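Local structure of cytoplasmic protein (Cryptococcus neoformans var. grubii serotype A, 7LPO) at residues 137-142 with 424-429; 141-146 with 569-574; 265-270 with 448-453. The protein is a fungal sterylglucosidase of glycoside hydrolase family 5 that probably cleaves the beta-glucosidic bond of steryl glucosides. All coordinates share one frame; numbering follows the deposited sequence.

Interaction 1 (137-142 with 424-429)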
# COMPACT_ATOMS: atom_id res chain seq x y z
N ARG A 137 12.29 8.01 -9.89
CA ARG A 137 12.27 6.56 -9.99
C ARG A 137 10.87 6.09 -9.64
O ARG A 137 10.19 6.69 -8.81
CB ARG A 137 13.30 5.92 -9.06
CG ARG A 137 14.72 6.44 -9.21
CD ARG A 137 15.32 6.19 -10.61
NE ARG A 137 16.77 6.43 -10.56
CZ ARG A 137 17.68 5.74 -11.23
NH1 ARG A 137 17.32 4.76 -12.05
NH2 ARG A 137 18.97 6.03 -11.08
N VAL A 138 10.44 5.01 -10.28
CA VAL A 138 9.08 4.50 -10.13
C VAL A 138 9.12 2.99 -9.97
O VAL A 138 9.89 2.31 -10.67
CB VAL A 138 8.20 4.88 -11.34
CG1 VAL A 138 6.83 4.22 -11.22
CG2 VAL A 138 8.05 6.38 -11.50
N PHE A 139 8.29 2.44 -9.07
CA PHE A 139 7.97 1.02 -9.12
C PHE A 139 6.46 0.86 -9.13
O PHE A 139 5.71 1.67 -8.58
CB PHE A 139 8.68 0.20 -8.00
CG PHE A 139 8.18 0.44 -6.61
CD1 PHE A 139 8.61 1.52 -5.89
CD2 PHE A 139 7.36 -0.49 -6.00
CE1 PHE A 139 8.19 1.72 -4.59
CE2 PHE A 139 6.93 -0.30 -4.70
CZ PHE A 139 7.35 0.79 -3.99
N MET A 140 6.03 -0.16 -9.86
CA MET A 140 4.63 -0.35 -10.23
C MET A 140 3.90 -1.16 -9.17
O MET A 140 4.40 -2.20 -8.72
CB MET A 140 4.53 -1.05 -11.58
CG MET A 140 5.36 -0.44 -12.70
SD MET A 140 4.95 1.29 -13.03
CE MET A 140 3.41 1.27 -13.78
N ASP A 141 2.71 -0.72 -8.81
CA ASP A 141 1.90 -1.36 -7.77
C ASP A 141 0.61 -1.86 -8.38
O ASP A 141 -0.31 -1.05 -8.63
CB ASP A 141 1.63 -0.38 -6.63
CG ASP A 141 0.39 -0.73 -5.82
OD1 ASP A 141 0.04 -1.93 -5.70
OD2 ASP A 141 -0.25 0.21 -5.30
N PRO A 142 0.48 -3.16 -8.65
CA PRO A 142 -0.84 -3.73 -8.98
C PRO A 142 -1.72 -3.73 -7.74
O PRO A 142 -1.53 -4.55 -6.82
CB PRO A 142 -0.52 -5.16 -9.44
CG PRO A 142 0.93 -5.35 -9.25
CD PRO A 142 1.48 -4.22 -8.45
N ILE A 424 13.58 -5.07 -10.58
CA ILE A 424 13.67 -5.34 -9.16
C ILE A 424 12.35 -5.93 -8.70
O ILE A 424 11.28 -5.38 -9.00
CB ILE A 424 14.02 -4.05 -8.38
CG1 ILE A 424 15.42 -3.56 -8.77
CG2 ILE A 424 13.96 -4.31 -6.89
CD1 ILE A 424 15.75 -2.17 -8.26
N HIS A 425 12.41 -7.06 -8.01
CA HIS A 425 11.23 -7.64 -7.38
C HIS A 425 11.01 -6.98 -6.03
O HIS A 425 11.80 -7.18 -5.09
CB HIS A 425 11.39 -9.14 -7.23
CG HIS A 425 11.30 -9.89 -8.52
ND1 HIS A 425 10.46 -9.50 -9.54
CD2 HIS A 425 11.94 -11.00 -8.95
CE1 HIS A 425 10.59 -10.35 -10.55
NE2 HIS A 425 11.48 -11.26 -10.22
N PHE A 426 9.96 -6.17 -5.93
CA PHE A 426 9.55 -5.59 -4.66
C PHE A 426 8.59 -6.57 -4.01
O PHE A 426 7.46 -6.75 -4.47
CB PHE A 426 8.92 -4.22 -4.87
CG PHE A 426 9.91 -3.15 -5.25
CD1 PHE A 426 10.57 -2.43 -4.28
CD2 PHE A 426 10.20 -2.89 -6.58
CE1 PHE A 426 11.49 -1.46 -4.63
CE2 PHE A 426 11.11 -1.91 -6.94
CZ PHE A 426 11.75 -1.19 -5.97
N ILE A 427 9.07 -7.24 -2.97
CA ILE A 427 8.39 -8.38 -2.38
C ILE A 427 7.53 -7.89 -1.23
O ILE A 427 8.04 -7.47 -0.19
CB ILE A 427 9.40 -9.44 -1.91
CG1 ILE A 427 10.11 -10.04 -3.13
CG2 ILE A 427 8.69 -10.53 -1.12
CD1 ILE A 427 11.56 -10.32 -2.90
N GLN A 428 6.22 -7.93 -1.42
CA GLN A 428 5.25 -7.47 -0.43
C GLN A 428 4.54 -8.70 0.11
O GLN A 428 3.55 -9.16 -0.46
CB GLN A 428 4.25 -6.49 -1.02
CG GLN A 428 3.48 -5.70 0.03
CD GLN A 428 2.19 -5.11 -0.52
OE1 GLN A 428 1.16 -5.10 0.15
NE2 GLN A 428 2.25 -4.61 -1.75
N ALA A 429 5.07 -9.24 1.20
CA ALA A 429 4.40 -10.34 1.89
C ALA A 429 3.03 -9.88 2.37
O ALA A 429 2.77 -8.68 2.49
CB ALA A 429 5.24 -10.81 3.07
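F139 and F426 meet inside the (beta/alpha)8 barrel expected of a family 5 glycoside hydrolase. They illustrate how inward-facing side chains of strands that are not neighbours can pack within the barrel interior, over the strand between them. Strand 137-143 and strand 424-427 each pair in parallel with strand 263-267, which lies between them, so the two rings must bridge the width of that strand. The backbones stay well apart, with 8.1 Å between F139 CA and F426 CA, and the contact belongs to the two aromatic side chains. Their rings form an offset face-to-face stack, with ring centroids 4.2 Å apart and planes inclined by 21°. The slide between the rings is plain from the atoms that meet: F139 CB lies against F426 CE2 at 3.4 Å, whereas F139 CD2 lies over F426 CG at 3.8 Å. Thus the root of the F139 side chain, as well as its ring, presses on the rim of the partner. F139 reaches this position with CG set between its own backbone N and carbonyl carbon (chi1 70°). F426 is lined on its opposite face by I424 CG2, 3.7 Å above the ring plane, and is therefore held between an aromatic and an aliphatic group. Both phenylalanines also touch D267 on the intervening strand, and F139 packs on R100 of strand 98-104. The two buried rings consequently join their strands by dispersion and fit alone, beside the charged pair R100 and D267.

Interaction 2 (141-146 with 569-574)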
# COMPACT_ATOMS: atom_id res chain seq x y z
N ASP A 141 2.71 -0.72 -8.81
CA ASP A 141 1.90 -1.36 -7.77
C ASP A 141 0.61 -1.86 -8.38
O ASP A 141 -0.31 -1.05 -8.63
CB ASP A 141 1.63 -0.38 -6.63
CG ASP A 141 0.39 -0.73 -5.82
OD1 ASP A 141 0.04 -1.93 -5.70
OD2 ASP A 141 -0.25 0.21 -5.30
N PRO A 142 0.48 -3.16 -8.65
CA PRO A 142 -0.84 -3.73 -8.98
C PRO A 142 -1.72 -3.73 -7.74
O PRO A 142 -1.53 -4.55 -6.82
CB PRO A 142 -0.52 -5.16 -9.44
CG PRO A 142 0.93 -5.35 -9.25
CD PRO A 142 1.48 -4.22 -8.45
N HIS A 143 -2.66 -2.81 -7.67
CA HIS A 143 -3.28 -2.44 -6.42
C HIS A 143 -4.68 -3.01 -6.30
O HIS A 143 -5.44 -3.05 -7.28
CB HIS A 143 -3.33 -0.92 -6.26
CG HIS A 143 -3.66 -0.47 -4.87
ND1 HIS A 143 -2.70 -0.09 -3.96
CD2 HIS A 143 -4.85 -0.38 -4.23
CE1 HIS A 143 -3.28 0.22 -2.82
NE2 HIS A 143 -4.59 0.05 -2.95
N GLN A 144 -5.02 -3.42 -5.08
CA GLN A 144 -6.35 -3.88 -4.73
C GLN A 144 -6.57 -3.65 -3.24
O GLN A 144 -5.62 -3.57 -2.46
CB GLN A 144 -6.56 -5.36 -5.10
CG GLN A 144 -5.81 -6.35 -4.21
CD GLN A 144 -6.53 -6.63 -2.90
OE1 GLN A 144 -7.75 -6.64 -2.83
NE2 GLN A 144 -5.76 -6.86 -1.85
N ASP A 145 -7.84 -3.55 -2.87
CA ASP A 145 -8.26 -3.52 -1.48
C ASP A 145 -9.53 -4.35 -1.40
O ASP A 145 -10.47 -4.11 -2.17
CB ASP A 145 -8.53 -2.09 -0.99
CG ASP A 145 -7.30 -1.22 -1.05
OD1 ASP A 145 -6.43 -1.37 -0.16
OD2 ASP A 145 -7.22 -0.38 -1.97
N VAL A 146 -9.54 -5.33 -0.50
CA VAL A 146 -10.66 -6.26 -0.31
C VAL A 146 -11.23 -6.71 -1.65
O VAL A 146 -12.45 -6.70 -1.86
CB VAL A 146 -11.73 -5.65 0.61
CG1 VAL A 146 -11.16 -5.49 2.02
CG2 VAL A 146 -12.22 -4.32 0.12
N ALA A 569 7.55 5.05 0.71
CA ALA A 569 6.56 5.75 -0.10
C ALA A 569 5.39 6.07 0.81
O ALA A 569 4.71 5.16 1.30
CB ALA A 569 6.12 4.90 -1.30
N ILE A 570 5.17 7.36 1.04
CA ILE A 570 4.05 7.81 1.85
C ILE A 570 2.73 7.55 1.13
O ILE A 570 2.58 7.83 -0.06
CB ILE A 570 4.21 9.31 2.17
CG1 ILE A 570 5.51 9.56 2.93
CG2 ILE A 570 3.00 9.79 2.94
CD1 ILE A 570 5.84 11.05 3.08
N TRP A 571 1.75 7.03 1.87
CA TRP A 571 0.37 6.95 1.40
C TRP A 571 -0.38 8.16 1.96
O TRP A 571 -0.53 8.29 3.18
CB TRP A 571 -0.31 5.65 1.86
CG TRP A 571 -1.67 5.50 1.23
CD1 TRP A 571 -2.85 6.02 1.68
CD2 TRP A 571 -1.97 4.84 -0.01
NE1 TRP A 571 -3.87 5.72 0.80
CE2 TRP A 571 -3.35 5.00 -0.25
CE3 TRP A 571 -1.20 4.13 -0.93
CZ2 TRP A 571 -3.98 4.46 -1.37
CZ3 TRP A 571 -1.82 3.60 -2.05
CH2 TRP A 571 -3.20 3.77 -2.26
N ASN A 572 -0.86 9.06 1.08
CA ASN A 572 -0.62 9.09 -0.35
C ASN A 572 -0.76 10.56 -0.82
O ASN A 572 -0.88 11.47 -0.00
CB ASN A 572 -1.59 8.19 -1.11
CG ASN A 572 -3.04 8.55 -0.88
OD1 ASN A 572 -3.41 9.15 0.14
ND2 ASN A 572 -3.87 8.15 -1.81
N TYR A 573 -0.73 10.77 -2.13
CA TYR A 573 -0.91 12.09 -2.74
C TYR A 573 -2.12 12.00 -3.68
O TYR A 573 -2.10 11.23 -4.64
CB TYR A 573 0.35 12.49 -3.50
CG TYR A 573 0.37 13.91 -4.01
CD1 TYR A 573 0.83 14.95 -3.21
CD2 TYR A 573 -0.05 14.20 -5.31
CE1 TYR A 573 0.85 16.26 -3.69
CE2 TYR A 573 -0.02 15.49 -5.80
CZ TYR A 573 0.43 16.52 -4.99
OH TYR A 573 0.45 17.81 -5.49
N VAL A 574 -3.15 12.77 -3.38
CA VAL A 574 -4.41 12.65 -4.11
C VAL A 574 -4.82 14.01 -4.65
O VAL A 574 -5.37 14.83 -3.91
CB VAL A 574 -5.52 12.09 -3.20
CG1 VAL A 574 -6.80 11.88 -3.98
CG2 VAL A 574 -5.07 10.78 -2.54
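Each of H143 and W571 carries its CG trans to its backbone N, with chi1 of -167° in the histidine and -172° in the tryptophan, and the two side chains approach from opposite directions. The far corner of the indole's six-membered ring arrives beside the imidazole, bringing W571 CH2 to 3.6 Å from H143 CE1. The planes are inclined by only 20°, yet the imidazole and six-membered ring centroids are 5.3 Å apart, so little of either face lies over the other. Hydrogen bonds at both nitrogens, with acceptors close to the ring plane, fix the rotation of the imidazole. H143 ND1 donates to D141 OD2 at 2.8 Å, on the syn lone pair of that oxygen, and H143 NE2 donates to D145 OD2, also at 2.8 Å, by a more bent bond that rises out of the carboxylate plane. D145 OD2 is gripped further by a salt bridge to K48 and a hydrogen bond with S154. E521 touches both aromatic residues. The side chain of W571 is about 3 Å from a bound Tris molecule at the nearest atoms. The peptide bond from W571 to N572 is cis. A tryptophan followed by a non-proline cis peptide, here near the carboxyl end of strand 567-570, is a recurrent active-site feature of family 5 and related glycoside hydrolases, consistent with a sugar-binding pocket.

Interaction 3 (265-270 with 448-453)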
# COMPACT_ATOMS: atom_id res chain seq x y z
N GLY A 265 11.25 -1.39 -11.04
CA GLY A 265 10.79 -2.70 -10.63
C GLY A 265 9.29 -2.73 -10.43
O GLY A 265 8.58 -1.75 -10.67
N TRP A 266 8.82 -3.89 -9.97
CA TRP A 266 7.40 -4.15 -9.82
C TRP A 266 7.13 -4.70 -8.43
O TRP A 266 7.83 -5.60 -7.97
CB TRP A 266 6.90 -5.14 -10.90
CG TRP A 266 7.04 -4.59 -12.28
CD1 TRP A 266 8.20 -4.43 -12.98
CD2 TRP A 266 5.99 -4.14 -13.14
NE1 TRP A 266 7.94 -3.90 -14.21
CE2 TRP A 266 6.59 -3.71 -14.34
CE3 TRP A 266 4.61 -4.06 -13.01
CZ2 TRP A 266 5.86 -3.20 -15.39
CZ3 TRP A 266 3.88 -3.54 -14.05
CH2 TRP A 266 4.50 -3.12 -15.24
N ASP A 267 6.13 -4.13 -7.77
CA ASP A 267 5.57 -4.68 -6.54
C ASP A 267 4.71 -5.90 -6.88
O ASP A 267 4.21 -6.04 -7.99
CB ASP A 267 4.73 -3.63 -5.81
CG ASP A 267 4.87 -3.71 -4.28
OD1 ASP A 267 5.32 -4.74 -3.75
OD2 ASP A 267 4.50 -2.71 -3.62
N SER A 268 4.55 -6.78 -5.89
CA SER A 268 3.62 -7.88 -6.05
C SER A 268 2.21 -7.41 -5.67
O SER A 268 2.00 -6.28 -5.24
CB SER A 268 4.07 -9.09 -5.24
OG SER A 268 4.22 -8.79 -3.87
N ILE A 269 1.23 -8.29 -5.85
CA ILE A 269 -0.16 -7.91 -5.64
C ILE A 269 -0.32 -7.29 -4.27
O ILE A 269 0.13 -7.83 -3.26
CB ILE A 269 -1.07 -9.14 -5.81
CG1 ILE A 269 -2.53 -8.73 -5.62
CG2 ILE A 269 -0.71 -10.23 -4.84
CD1 ILE A 269 -3.51 -9.78 -6.13
N ASN A 270 -1.00 -6.15 -4.23
CA ASN A 270 -1.08 -5.35 -3.02
C ASN A 270 -1.92 -6.04 -1.95
O ASN A 270 -3.01 -6.55 -2.24
CB ASN A 270 -1.67 -3.98 -3.34
CG ASN A 270 -1.69 -3.06 -2.13
OD1 ASN A 270 -0.65 -2.59 -1.68
ND2 ASN A 270 -2.88 -2.81 -1.59
N CYS A 448 13.96 -6.43 -3.32
CA CYS A 448 13.81 -5.46 -2.24
C CYS A 448 12.54 -5.82 -1.50
O CYS A 448 11.51 -6.06 -2.12
CB CYS A 448 13.75 -4.02 -2.77
SG CYS A 448 13.38 -2.73 -1.54
N SER A 449 12.61 -5.88 -0.18
CA SER A 449 11.45 -6.15 0.65
C SER A 449 10.61 -4.88 0.74
O SER A 449 11.16 -3.79 0.94
CB SER A 449 11.89 -6.62 2.04
OG SER A 449 10.78 -6.99 2.82
N SER A 450 9.30 -5.00 0.58
CA SER A 450 8.42 -3.83 0.50
C SER A 450 7.21 -3.99 1.41
O SER A 450 6.06 -3.90 0.96
CB SER A 450 7.98 -3.59 -0.95
OG SER A 450 7.24 -4.69 -1.48
N PRO A 451 7.42 -4.17 2.71
CA PRO A 451 6.28 -4.21 3.63
C PRO A 451 5.60 -2.85 3.75
O PRO A 451 6.17 -1.80 3.43
CB PRO A 451 6.92 -4.62 4.96
CG PRO A 451 8.29 -3.95 4.90
CD PRO A 451 8.71 -4.05 3.43
N HIS A 452 4.36 -2.88 4.22
CA HIS A 452 3.66 -1.67 4.62
C HIS A 452 3.69 -1.56 6.14
O HIS A 452 3.80 -2.55 6.86
CB HIS A 452 2.22 -1.67 4.11
CG HIS A 452 2.11 -1.79 2.63
ND1 HIS A 452 0.90 -1.92 1.98
CD2 HIS A 452 3.06 -1.80 1.66
CE1 HIS A 452 1.11 -2.01 0.68
NE2 HIS A 452 2.41 -1.93 0.45
N PHE A 453 3.63 -0.32 6.63
CA PHE A 453 3.50 -0.09 8.06
C PHE A 453 2.62 1.12 8.31
O PHE A 453 2.86 2.19 7.75
CB PHE A 453 4.84 0.14 8.75
CG PHE A 453 4.69 0.43 10.21
CD1 PHE A 453 4.62 -0.59 11.13
CD2 PHE A 453 4.56 1.74 10.66
CE1 PHE A 453 4.46 -0.33 12.48
CE2 PHE A 453 4.40 2.00 12.02
CZ PHE A 453 4.34 0.96 12.92
O HOH W 1 4.69 -2.13 -1.18
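S450 OG donates a hydrogen bond to D267 OD1 at 3.0 Å, the direct polar link between the two segments. A chi1 of 62° tucks the hydroxyl over the serine's own backbone, facing the carboxylate, which it meets on the syn side, 34° out of plane. One water extends the link by donating to D267 OD2 and S450 O, and lies 2.8 Å from H452 NE2 in the imidazole plane. N270 OD1 sits at the edge of the same ring, 3.0 Å from H452 CE1. Farther out, R100 spans both partners, its NE in a salt bridge with D267 OD2 and its NH2 hydrogen-bonded to N270 OD1. H452 ND1 pairs with E271 OE2, fixing the ring's rotation together with the water. D267 ends strand 263-267, and N270 followed by E271 is consistent with the Asn-Glu pair of family 5 active sites; the H452 side chain is about 5 Å from a bound Tris. The buried D267 carboxylate is thus engaged at both oxygens, its charge probably balanced by R100, while the water bridges it to H452, since D267 OD2 and H452 NE2 are too far apart to bond directly.

In the fold
The three contacts all lie in the buried interior of one barrel. Interactions 1 and 2 both use strand 137-143: the first at mid-strand, with purely apolar stacking, the second at its carboxyl end, where the aromatic approach sits within a hydrogen-bonded network. Interaction 3 joins the next strand, 263-267, to residues just past strand 447-449, and its chemistry is polar and water-mediated. It adjoins interaction 1 through probable backbone hydrogen bonds of M140 O with D267 N and of I427 N with C448 O, and interaction 2 through a hydrogen bond of Q144 NE2 with N270 O. Tris bound close to W571 and H452 suggests that interactions 2 and 3 border a common pocket.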